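Local coordinates for protein RNase NGR3 (Nicotiana glutinosa, PDB 1VD1) that probably cleaves RNA as a secreted endonuclease of the RNase T2 family and binds AMP and GMP, at residues 18-23 and 170-175; 27-32 and 83-88. All blocks are in the same frame, centred on the assembly; numbering follows the deposited sequence.

Interaction 1 of 2, residues 18-23 and 170-175. With AMP (adenosine monophosphate), chain C.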
ATOM      1  N   PRO A  18       8.802   0.688   0.899  1.00 19.65           N
ATOM      2  CA  PRO A  18       9.548   1.904   0.561  1.00 20.21           C
ATOM      3  C   PRO A  18      10.886   1.688  -0.134  1.00 20.64           C
ATOM      4  O   PRO A  18      11.206   2.371  -1.106  1.00 20.83           O
ATOM      5  CB  PRO A  18       9.702   2.599   1.912  1.00 21.36           C
ATOM      6  CG  PRO A  18       8.463   2.194   2.632  1.00 22.38           C
ATOM      7  CD  PRO A  18       8.376   0.713   2.310  1.00 19.85           C
ATOM      8  N   ALA A  19      11.663   0.735   0.365  1.00 22.36           N
ATOM      9  CA  ALA A  19      12.974   0.457  -0.203  1.00 23.42           C
ATOM     10  C   ALA A  19      12.929   0.125  -1.692  1.00 24.67           C
ATOM     11  O   ALA A  19      13.854   0.456  -2.436  1.00 24.35           O
ATOM     12  CB  ALA A  19      13.637  -0.677   0.572  1.00 25.15           C
ATOM     13  N   SER A  20      11.849  -0.520  -2.127  1.00 24.62           N
ATOM     14  CA  SER A  20      11.709  -0.901  -3.528  1.00 23.99           C
ATOM     15  C   SER A  20      11.261   0.232  -4.433  1.00 23.53           C
ATOM     16  O   SER A  20      11.281   0.101  -5.658  1.00 24.76           O
ATOM     17  CB  SER A  20      10.750  -2.085  -3.658  1.00 22.64           C
ATOM     18  OG  SER A  20      11.297  -3.218  -3.011  1.00 20.83           O
ATOM     19  N   TYR A  21      10.847   1.345  -3.832  1.00 24.34           N
ATOM     20  CA  TYR A  21      10.437   2.508  -4.606  1.00 24.84           C
ATOM     21  C   TYR A  21      11.669   3.399  -4.723  1.00 25.42           C
ATOM     22  O   TYR A  21      11.776   4.221  -5.631  1.00 26.71           O
ATOM     23  CB  TYR A  21       9.325   3.286  -3.885  1.00 25.25           C
ATOM     24  CG  TYR A  21       8.871   4.530  -4.621  1.00 27.20           C
ATOM     25  CD1 TYR A  21       7.901   4.460  -5.619  1.00 27.27           C
ATOM     26  CD2 TYR A  21       9.438   5.777  -4.340  1.00 26.78           C
ATOM     27  CE1 TYR A  21       7.501   5.596  -6.320  1.00 28.06           C
ATOM     28  CE2 TYR A  21       9.047   6.922  -5.034  1.00 27.23           C
ATOM     29  CZ  TYR A  21       8.077   6.824  -6.021  1.00 27.03           C
ATOM     30  OH  TYR A  21       7.665   7.949  -6.699  1.00 29.31           O
ATOM     31  N   CYS A  22      12.608   3.215  -3.799  1.00 26.79           N
ATOM     32  CA  CYS A  22      13.817   4.033  -3.765  1.00 30.12           C
ATOM     33  C   CYS A  22      15.101   3.438  -4.329  1.00 30.77           C
ATOM     34  O   CYS A  22      16.164   4.050  -4.220  1.00 31.06           O
ATOM     35  CB  CYS A  22      14.056   4.507  -2.331  1.00 31.84           C
ATOM     36  SG  CYS A  22      12.762   5.677  -1.824  1.00 36.32           S
ATOM     37  N   ASP A  23      15.021   2.264  -4.941  1.00 29.55           N
ATOM     38  CA  ASP A  23      16.222   1.660  -5.503  1.00 29.67           C
ATOM     39  C   ASP A  23      16.082   1.389  -6.997  1.00 31.14           C
ATOM     40  O   ASP A  23      16.754   0.518  -7.553  1.00 31.73           O
ATOM     41  CB  ASP A  23      16.570   0.374  -4.748  1.00 28.05           C
ATOM     42  CG  ASP A  23      15.571  -0.742  -4.990  1.00 28.30           C
ATOM     43  OD1 ASP A  23      14.487  -0.480  -5.558  1.00 23.55           O
ATOM     44  OD2 ASP A  23      15.883  -1.887  -4.596  1.00 26.00           O
ATOM     45  N   ASN A 170      17.540  -6.830 -10.288  1.00 31.47           N
ATOM     46  CA  ASN A 170      16.898  -7.811  -9.419  1.00 31.43           C
ATOM     47  C   ASN A 170      15.393  -7.577  -9.339  1.00 29.41           C
ATOM     48  O   ASN A 170      14.924  -6.437  -9.375  1.00 27.96           O
ATOM     49  CB  ASN A 170      17.472  -7.738  -8.003  1.00 31.77           C
ATOM     50  CG  ASN A 170      18.927  -8.141  -7.939  1.00 36.15           C
ATOM     51  OD1 ASN A 170      19.280  -9.283  -8.234  1.00 38.07           O
ATOM     52  ND2 ASN A 170      19.781  -7.203  -7.549  1.00 34.31           N
ATOM     53  N   HIS A 171      14.642  -8.666  -9.239  1.00 28.90           N
ATOM     54  CA  HIS A 171      13.193  -8.583  -9.111  1.00 27.58           C
ATOM     55  C   HIS A 171      12.966  -8.500  -7.610  1.00 26.26           C
ATOM     56  O   HIS A 171      13.535  -9.283  -6.849  1.00 27.64           O
ATOM     57  CB  HIS A 171      12.552  -9.833  -9.709  1.00 30.98           C
ATOM     58  CG  HIS A 171      12.832 -10.000 -11.168  1.00 34.45           C
ATOM     59  ND1 HIS A 171      12.209  -9.240 -12.136  1.00 36.70           N
ATOM     60  CD2 HIS A 171      13.715 -10.791 -11.823  1.00 35.53           C
ATOM     61  CE1 HIS A 171      12.697  -9.557 -13.323  1.00 36.58           C
ATOM     62  NE2 HIS A 171      13.613 -10.494 -13.160  1.00 36.83           N
ATOM     63  N   GLN A 172      12.146  -7.545  -7.183  1.00 23.34           N
ATOM     64  CA  GLN A 172      11.901  -7.340  -5.762  1.00 21.53           C
ATOM     65  C   GLN A 172      10.429  -7.129  -5.442  1.00 19.33           C
ATOM     66  O   GLN A 172       9.649  -6.720  -6.308  1.00 18.53           O
ATOM     67  CB  GLN A 172      12.679  -6.108  -5.297  1.00 19.05           C
ATOM     68  CG  GLN A 172      12.261  -4.846  -6.053  1.00 23.03           C
ATOM     69  CD  GLN A 172      13.144  -3.640  -5.776  1.00 22.82           C
ATOM     70  OE1 GLN A 172      12.867  -2.536  -6.249  1.00 23.76           O
ATOM     71  NE2 GLN A 172      14.208  -3.843  -5.017  1.00 19.96           N
ATOM     72  N   ILE A 173      10.061  -7.404  -4.193  1.00 19.26           N
ATOM     73  CA  ILE A 173       8.688  -7.200  -3.738  1.00 19.90           C
ATOM     74  C   ILE A 173       8.486  -5.688  -3.660  1.00 19.75           C
ATOM     75  O   ILE A 173       9.217  -4.990  -2.961  1.00 21.85           O
ATOM     76  CB  ILE A 173       8.442  -7.837  -2.348  1.00 20.13           C
ATOM     77  CG1 ILE A 173       7.007  -7.542  -1.901  1.00 19.68           C
ATOM     78  CG2 ILE A 173       9.452  -7.308  -1.325  1.00 22.70           C
ATOM     79  CD1 ILE A 173       6.581  -8.271  -0.641  1.00 20.31           C
ATOM     80  N   TYR A 174       7.496  -5.185  -4.388  1.00 18.43           N
ATOM     81  CA  TYR A 174       7.237  -3.750  -4.428  1.00 16.58           C
ATOM     82  C   TYR A 174       5.945  -3.374  -3.723  1.00 16.85           C
ATOM     83  O   TYR A 174       5.945  -2.527  -2.829  1.00 15.91           O
ATOM     84  CB  TYR A 174       7.216  -3.294  -5.887  1.00 17.22           C
ATOM     85  CG  TYR A 174       6.773  -1.866  -6.108  1.00 18.46           C
ATOM     86  CD1 TYR A 174       7.323  -0.814  -5.369  1.00 21.67           C
ATOM     87  CD2 TYR A 174       5.809  -1.563  -7.071  1.00 19.30           C
ATOM     88  CE1 TYR A 174       6.914   0.505  -5.588  1.00 21.32           C
ATOM     89  CE2 TYR A 174       5.399  -0.257  -7.294  1.00 20.58           C
ATOM     90  CZ  TYR A 174       5.952   0.771  -6.553  1.00 23.07           C
ATOM     91  OH  TYR A 174       5.537   2.063  -6.781  1.00 23.74           O
ATOM     92  N   GLN A 175       4.837  -3.991  -4.123  1.00 13.95           N
ATOM     93  CA  GLN A 175       3.564  -3.706  -3.472  1.00 13.99           C
ATOM     94  C   GLN A 175       2.780  -4.960  -3.108  1.00 15.97           C
ATOM     95  O   GLN A 175       2.909  -6.006  -3.752  1.00 14.74           O
ATOM     96  CB  GLN A 175       2.716  -2.771  -4.338  1.00 14.28           C
ATOM     97  CG  GLN A 175       3.315  -1.374  -4.383  1.00 15.50           C
ATOM     98  CD  GLN A 175       2.398  -0.349  -5.002  1.00 16.76           C
ATOM     99  OE1 GLN A 175       2.316   0.783  -4.525  1.00 19.83           O
ATOM    100  NE2 GLN A 175       1.706  -0.730  -6.072  1.00 16.92           N
TER
HETATM  101  P   AMP C 296       3.329   2.963  -9.570  1.00 52.93           P
HETATM  102  O1P AMP C 296       3.018   1.925 -10.563  1.00 54.99           O
HETATM  103  O2P AMP C 296       4.742   3.439  -9.651  1.00 54.33           O
HETATM  104  O3P AMP C 296       2.956   2.527  -8.150  1.00 53.39           O
HETATM  105  O5' AMP C 296       2.355   4.212 -10.013  1.00 51.93           O
HETATM  106  C5' AMP C 296       1.723   5.039  -8.988  1.00 48.03           C
HETATM  107  C4' AMP C 296       2.122   6.525  -9.244  1.00 44.60           C
HETATM  108  O4' AMP C 296       2.204   7.196  -7.930  1.00 43.77           O
HETATM  109  C3' AMP C 296       3.612   6.720  -9.994  1.00 43.22           C
HETATM  110  O3' AMP C 296       3.445   7.930 -10.889  1.00 43.39           O
HETATM  111  C2' AMP C 296       4.542   6.944  -8.708  1.00 42.03           C
HETATM  112  O2' AMP C 296       5.613   7.852  -8.899  1.00 42.77           O
HETATM  113  C1' AMP C 296       3.555   7.538  -7.570  1.00 40.19           C
HETATM  114  N9  AMP C 296       3.853   6.943  -6.248  1.00 36.56           N
HETATM  115  C8  AMP C 296       3.841   5.583  -5.875  1.00 35.42           C
HETATM  116  N7  AMP C 296       4.302   5.283  -4.642  1.00 33.10           N
HETATM  117  C5  AMP C 296       4.539   6.579  -4.178  1.00 31.60           C
HETATM  118  C6  AMP C 296       5.056   7.037  -2.939  1.00 31.68           C
HETATM  119  N6  AMP C 296       5.405   6.110  -1.979  1.00 26.31           N
HETATM  120  N1  AMP C 296       5.167   8.425  -2.802  1.00 29.73           N
HETATM  121  C2  AMP C 296       4.751   9.297  -3.747  1.00 30.75           C
HETATM  122  N3  AMP C 296       4.254   8.953  -4.953  1.00 31.60           N
HETATM  123  C4  AMP C 296       4.210   7.598  -5.117  1.00 33.69           C

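Interaction 2 of 2, residues 27-32 and 83-88. With AMP (adenosine monophosphate), chain C.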
ATOM      1  N   SER A  27      13.282   8.838  -9.265  1.00 38.14           N
ATOM      2  CA  SER A  27      13.859   9.674  -8.222  1.00 37.41           C
ATOM      3  C   SER A  27      13.010   9.485  -6.972  1.00 36.93           C
ATOM      4  O   SER A  27      11.780   9.487  -7.039  1.00 37.37           O
ATOM      5  CB  SER A  27      13.859  11.149  -8.634  1.00 37.91           C
ATOM      6  OG  SER A  27      14.808  11.393  -9.659  1.00 37.01           O
ATOM      7  N   CYS A  28      13.668   9.297  -5.835  1.00 35.61           N
ATOM      8  CA  CYS A  28      12.965   9.111  -4.576  1.00 35.60           C
ATOM      9  C   CYS A  28      13.509  10.100  -3.560  1.00 35.66           C
ATOM     10  O   CYS A  28      14.719  10.199  -3.357  1.00 35.08           O
ATOM     11  CB  CYS A  28      13.141   7.671  -4.084  1.00 35.04           C
ATOM     12  SG  CYS A  28      13.557   7.478  -2.321  1.00 33.91           S
ATOM     13  N   CYS A  29      12.601  10.847  -2.941  1.00 34.32           N
ATOM     14  CA  CYS A  29      12.964  11.844  -1.946  1.00 34.29           C
ATOM     15  C   CYS A  29      12.243  11.557  -0.637  1.00 35.46           C
ATOM     16  O   CYS A  29      11.028  11.361  -0.623  1.00 34.17           O
ATOM     17  CB  CYS A  29      12.601  13.242  -2.459  1.00 34.34           C
ATOM     18  SG  CYS A  29      13.688  13.808  -3.808  1.00 32.71           S
ATOM     19  N   TYR A  30      13.000  11.514   0.457  1.00 35.94           N
ATOM     20  CA  TYR A  30      12.421  11.260   1.771  1.00 37.80           C
ATOM     21  C   TYR A  30      11.526  12.431   2.163  1.00 37.07           C
ATOM     22  O   TYR A  30      11.806  13.579   1.816  1.00 37.17           O
ATOM     23  CB  TYR A  30      13.519  11.092   2.826  1.00 38.10           C
ATOM     24  CG  TYR A  30      14.418   9.893   2.633  1.00 41.48           C
ATOM     25  CD1 TYR A  30      13.892   8.636   2.335  1.00 43.90           C
ATOM     26  CD2 TYR A  30      15.798  10.003   2.799  1.00 42.98           C
ATOM     27  CE1 TYR A  30      14.718   7.518   2.210  1.00 44.37           C
ATOM     28  CE2 TYR A  30      16.633   8.894   2.676  1.00 44.61           C
ATOM     29  CZ  TYR A  30      16.088   7.655   2.383  1.00 45.17           C
ATOM     30  OH  TYR A  30      16.911   6.556   2.272  1.00 45.74           O
ATOM     31  N   PRO A  31      10.431  12.154   2.887  1.00 37.84           N
ATOM     32  CA  PRO A  31       9.497  13.198   3.324  1.00 37.67           C
ATOM     33  C   PRO A  31      10.192  14.256   4.175  1.00 38.10           C
ATOM     34  O   PRO A  31      11.247  14.001   4.752  1.00 36.32           O
ATOM     35  CB  PRO A  31       8.459  12.418   4.125  1.00 38.68           C
ATOM     36  CG  PRO A  31       8.449  11.080   3.445  1.00 39.20           C
ATOM     37  CD  PRO A  31       9.924  10.816   3.244  1.00 37.23           C
ATOM     38  N   THR A  32       9.596  15.439   4.254  1.00 38.57           N
ATOM     39  CA  THR A  32      10.172  16.516   5.049  1.00 40.58           C
ATOM     40  C   THR A  32      10.303  16.123   6.520  1.00 40.83           C
ATOM     41  O   THR A  32      10.908  16.849   7.311  1.00 42.15           O
ATOM     42  CB  THR A  32       9.323  17.797   4.953  1.00 40.63           C
ATOM     43  OG1 THR A  32       7.967  17.503   5.308  1.00 42.63           O
ATOM     44  CG2 THR A  32       9.370  18.359   3.543  1.00 41.97           C
ATOM     45  N   LEU A  83       7.162   9.545  -1.322  1.00 23.44           N
ATOM     46  CA  LEU A  83       8.582   9.370  -1.597  1.00 25.62           C
ATOM     47  C   LEU A  83       8.961  10.076  -2.887  1.00 26.25           C
ATOM     48  O   LEU A  83      10.092   9.956  -3.362  1.00 28.07           O
ATOM     49  CB  LEU A  83       8.914   7.879  -1.705  1.00 22.98           C
ATOM     50  CG  LEU A  83       8.635   7.045  -0.453  1.00 25.63           C
ATOM     51  CD1 LEU A  83       8.936   5.576  -0.727  1.00 24.22           C
ATOM     52  CD2 LEU A  83       9.484   7.560   0.698  1.00 25.39           C
ATOM     53  N   ALA A  84       8.013  10.814  -3.451  1.00 26.79           N
ATOM     54  CA  ALA A  84       8.256  11.532  -4.692  1.00 27.38           C
ATOM     55  C   ALA A  84       9.131  12.745  -4.428  1.00 27.89           C
ATOM     56  O   ALA A  84       9.311  13.160  -3.284  1.00 25.82           O
ATOM     57  CB  ALA A  84       6.932  11.962  -5.317  1.00 29.00           C
ATOM     58  N   CYS A  85       9.681  13.301  -5.500  1.00 28.80           N
ATOM     59  CA  CYS A  85      10.542  14.472  -5.412  1.00 30.31           C
ATOM     60  C   CYS A  85       9.825  15.657  -6.038  1.00 29.99           C
ATOM     61  O   CYS A  85       9.093  15.500  -7.015  1.00 31.22           O
ATOM     62  CB  CYS A  85      11.847  14.232  -6.166  1.00 30.32           C
ATOM     63  SG  CYS A  85      12.932  12.944  -5.481  1.00 33.09           S
ATOM     64  N   PRO A  86      10.031  16.865  -5.490  1.00 30.68           N
ATOM     65  CA  PRO A  86      10.886  17.162  -4.335  1.00 29.65           C
ATOM     66  C   PRO A  86      10.256  16.671  -3.036  1.00 30.63           C
ATOM     67  O   PRO A  86       9.078  16.306  -3.009  1.00 30.70           O
ATOM     68  CB  PRO A  86      10.995  18.681  -4.381  1.00 29.78           C
ATOM     69  CG  PRO A  86       9.638  19.074  -4.863  1.00 30.39           C
ATOM     70  CD  PRO A  86       9.406  18.098  -6.001  1.00 31.82           C
ATOM     71  N   SER A  87      11.038  16.660  -1.963  1.00 29.69           N
ATOM     72  CA  SER A  87      10.538  16.208  -0.667  1.00 31.63           C
ATOM     73  C   SER A  87       9.331  17.041  -0.228  1.00 31.03           C
ATOM     74  O   SER A  87       9.363  18.272  -0.283  1.00 31.37           O
ATOM     75  CB  SER A  87      11.645  16.307   0.385  1.00 31.34           C
ATOM     76  OG  SER A  87      12.783  15.555  -0.000  1.00 33.54           O
ATOM     77  N   SER A  88       8.274  16.363   0.213  1.00 30.92           N
ATOM     78  CA  SER A  88       7.049  17.033   0.657  1.00 29.93           C
ATOM     79  C   SER A  88       6.564  16.488   2.001  1.00 30.40           C
ATOM     80  O   SER A  88       7.132  15.531   2.533  1.00 27.26           O
ATOM     81  CB  SER A  88       5.948  16.840  -0.385  1.00 31.58           C
ATOM     82  OG  SER A  88       5.627  15.467  -0.508  1.00 32.75           O
TER
HETATM   83  P   AMP C 296       3.329   2.963  -9.570  1.00 52.93           P
HETATM   84  O1P AMP C 296       3.018   1.925 -10.563  1.00 54.99           O
HETATM   85  O2P AMP C 296       4.742   3.439  -9.651  1.00 54.33           O
HETATM   86  O3P AMP C 296       2.956   2.527  -8.150  1.00 53.39           O
HETATM   87  O5' AMP C 296       2.355   4.212 -10.013  1.00 51.93           O
HETATM   88  C5' AMP C 296       1.723   5.039  -8.988  1.00 48.03           C
HETATM   89  C4' AMP C 296       2.122   6.525  -9.244  1.00 44.60           C
HETATM   90  O4' AMP C 296       2.204   7.196  -7.930  1.00 43.77           O
HETATM   91  C3' AMP C 296       3.612   6.720  -9.994  1.00 43.22           C
HETATM   92  O3' AMP C 296       3.445   7.930 -10.889  1.00 43.39           O
HETATM   93  C2' AMP C 296       4.542   6.944  -8.708  1.00 42.03           C
HETATM   94  O2' AMP C 296       5.613   7.852  -8.899  1.00 42.77           O
HETATM   95  C1' AMP C 296       3.555   7.538  -7.570  1.00 40.19           C
HETATM   96  N9  AMP C 296       3.853   6.943  -6.248  1.00 36.56           N
HETATM   97  C8  AMP C 296       3.841   5.583  -5.875  1.00 35.42           C
HETATM   98  N7  AMP C 296       4.302   5.283  -4.642  1.00 33.10           N
HETATM   99  C5  AMP C 296       4.539   6.579  -4.178  1.00 31.60           C
HETATM  100  C6  AMP C 296       5.056   7.037  -2.939  1.00 31.68           C
HETATM  101  N6  AMP C 296       5.405   6.110  -1.979  1.00 26.31           N
HETATM  102  N1  AMP C 296       5.167   8.425  -2.802  1.00 29.73           N
HETATM  103  C2  AMP C 296       4.751   9.297  -3.747  1.00 30.75           C
HETATM  104  N3  AMP C 296       4.254   8.953  -4.953  1.00 31.60           N
HETATM  105  C4  AMP C 296       4.210   7.598  -5.117  1.00 33.69           C
HETATM  106  O   HOH W   1       9.708  11.861  -7.982  1.00 44.53           O

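Interaction 1 of 2, residues 18-23 and 170-175
Y21 and Y174 both set CG anti to the backbone N (chi1 179° in Y21), and this sends the two phenols out side by side, pointing the same way, toward one AMP. In Q172 and D23, by contrast, CG sits between the backbone N and the carbonyl carbon; the two side chains then come from opposite directions, and the Q172 amide and D23 carboxylate meet nearly coplanar, 8° apart. NE2 of Q172 donates to the syn lone pair of D23 OD2 at 2.6 Å, a nearly straight bond (175°) lying in the amide plane. N164 and E204 add weak hydrogen bonds to the same amide. Were Q172 an alanine, the D23 carboxylate would be likely to lose this N-H, and a gap would probably open beside S20, whose OG packs 3.4 Å from CD of Q172. That OG also donates to I173 O (2.7 Å), tilted out of the carbonyl plane, and so pins the short helix 18-21 to the strand. One edge of the Y174 ring lies against CB of S20 at 4.0 Å, while CG of Q175 lies over one of its faces. Y174 OH approaches the edge of the Y21 ring, 3.6 Å from CD1, then donates to the AMP phosphate at O3P (3.0 Å). Y21 OH shares a hydrogen bond of 3.0 Å with O2' of the ribose, and one Y21 face looks onto the adenine. Y174 and Q175 form a classic beta bulge opposite E162, and Q175 is hydrogen-bonded to H43, a predicted active-site residue. Base face, ribose hydroxyl and phosphate are thus all met from this one wall, an arrangement characteristic of a nucleotide-binding site, here beside the predicted catalytic centre of an RNase T2 fold.

Interaction 2 of 2, residues 27-32 and 83-88
C29 N donates to L83 O at 2.7 Å, arriving well above the carbonyl plane, and the CA of C28 adds a C-H...O contact to the same oxygen at 3.2 Å. In return the CA of L83 makes a like contact to C29 O. Right beside this exchange the C29-C85 disulfide joins the two loops, SG to SG, with chi3 near 95°, close to the usual right-angled twist of a disulfide. CB of S27 packs against SG of C85, and a water spans the same end, accepting from C85 N and donating to S27 O. At the other end S87 turns its OG anti to its own carbonyl carbon (chi1 -57°), which carries the hydroxyl 2.9 Å from Y30 O, to which it donates; the same OG lies 3.4 Å from CB of C29. T32 N closes the row with a bond to S88 O of 3.0 Å. The L83 side chain crosses the P31 ring, CD2 to CD 4.2 Å, with P36 also against both. CG and CD1 of L83 reach the N6 side of the AMP base, while L83 N gives N1, an acceptor in adenine, a straight bond of 2.7 Å and the A84 methyl lies near C2. L83 and A84 also bind GMP, so the loop 83-88, tied by its disulfide to 27-32, forms one wall of a purine nucleotide site.

In the fold
Interactions 1 and 2 lie about 16 Å apart between centres and face the same AMP. Along the chain the order is 18-23, 27-32, 83-88, 170-175, so interaction 2 is nested in the loop closed by interaction 1. The outer contact sets helix 18-21 on strand 171-181 of the antiparallel sheet; the inner one joins two irregular loops near the surface. The C22-C28 disulfide ties them together, and L83 packs on Y21 and P18, CB of L83 coming 3.4 Å from CD2 of Y21. A tyrosine from the strand, one from the helix and loop backbone converge on one nucleotide: interaction 1 meets its phosphate, ribose and one face of the base, interaction 2 the N1 edge.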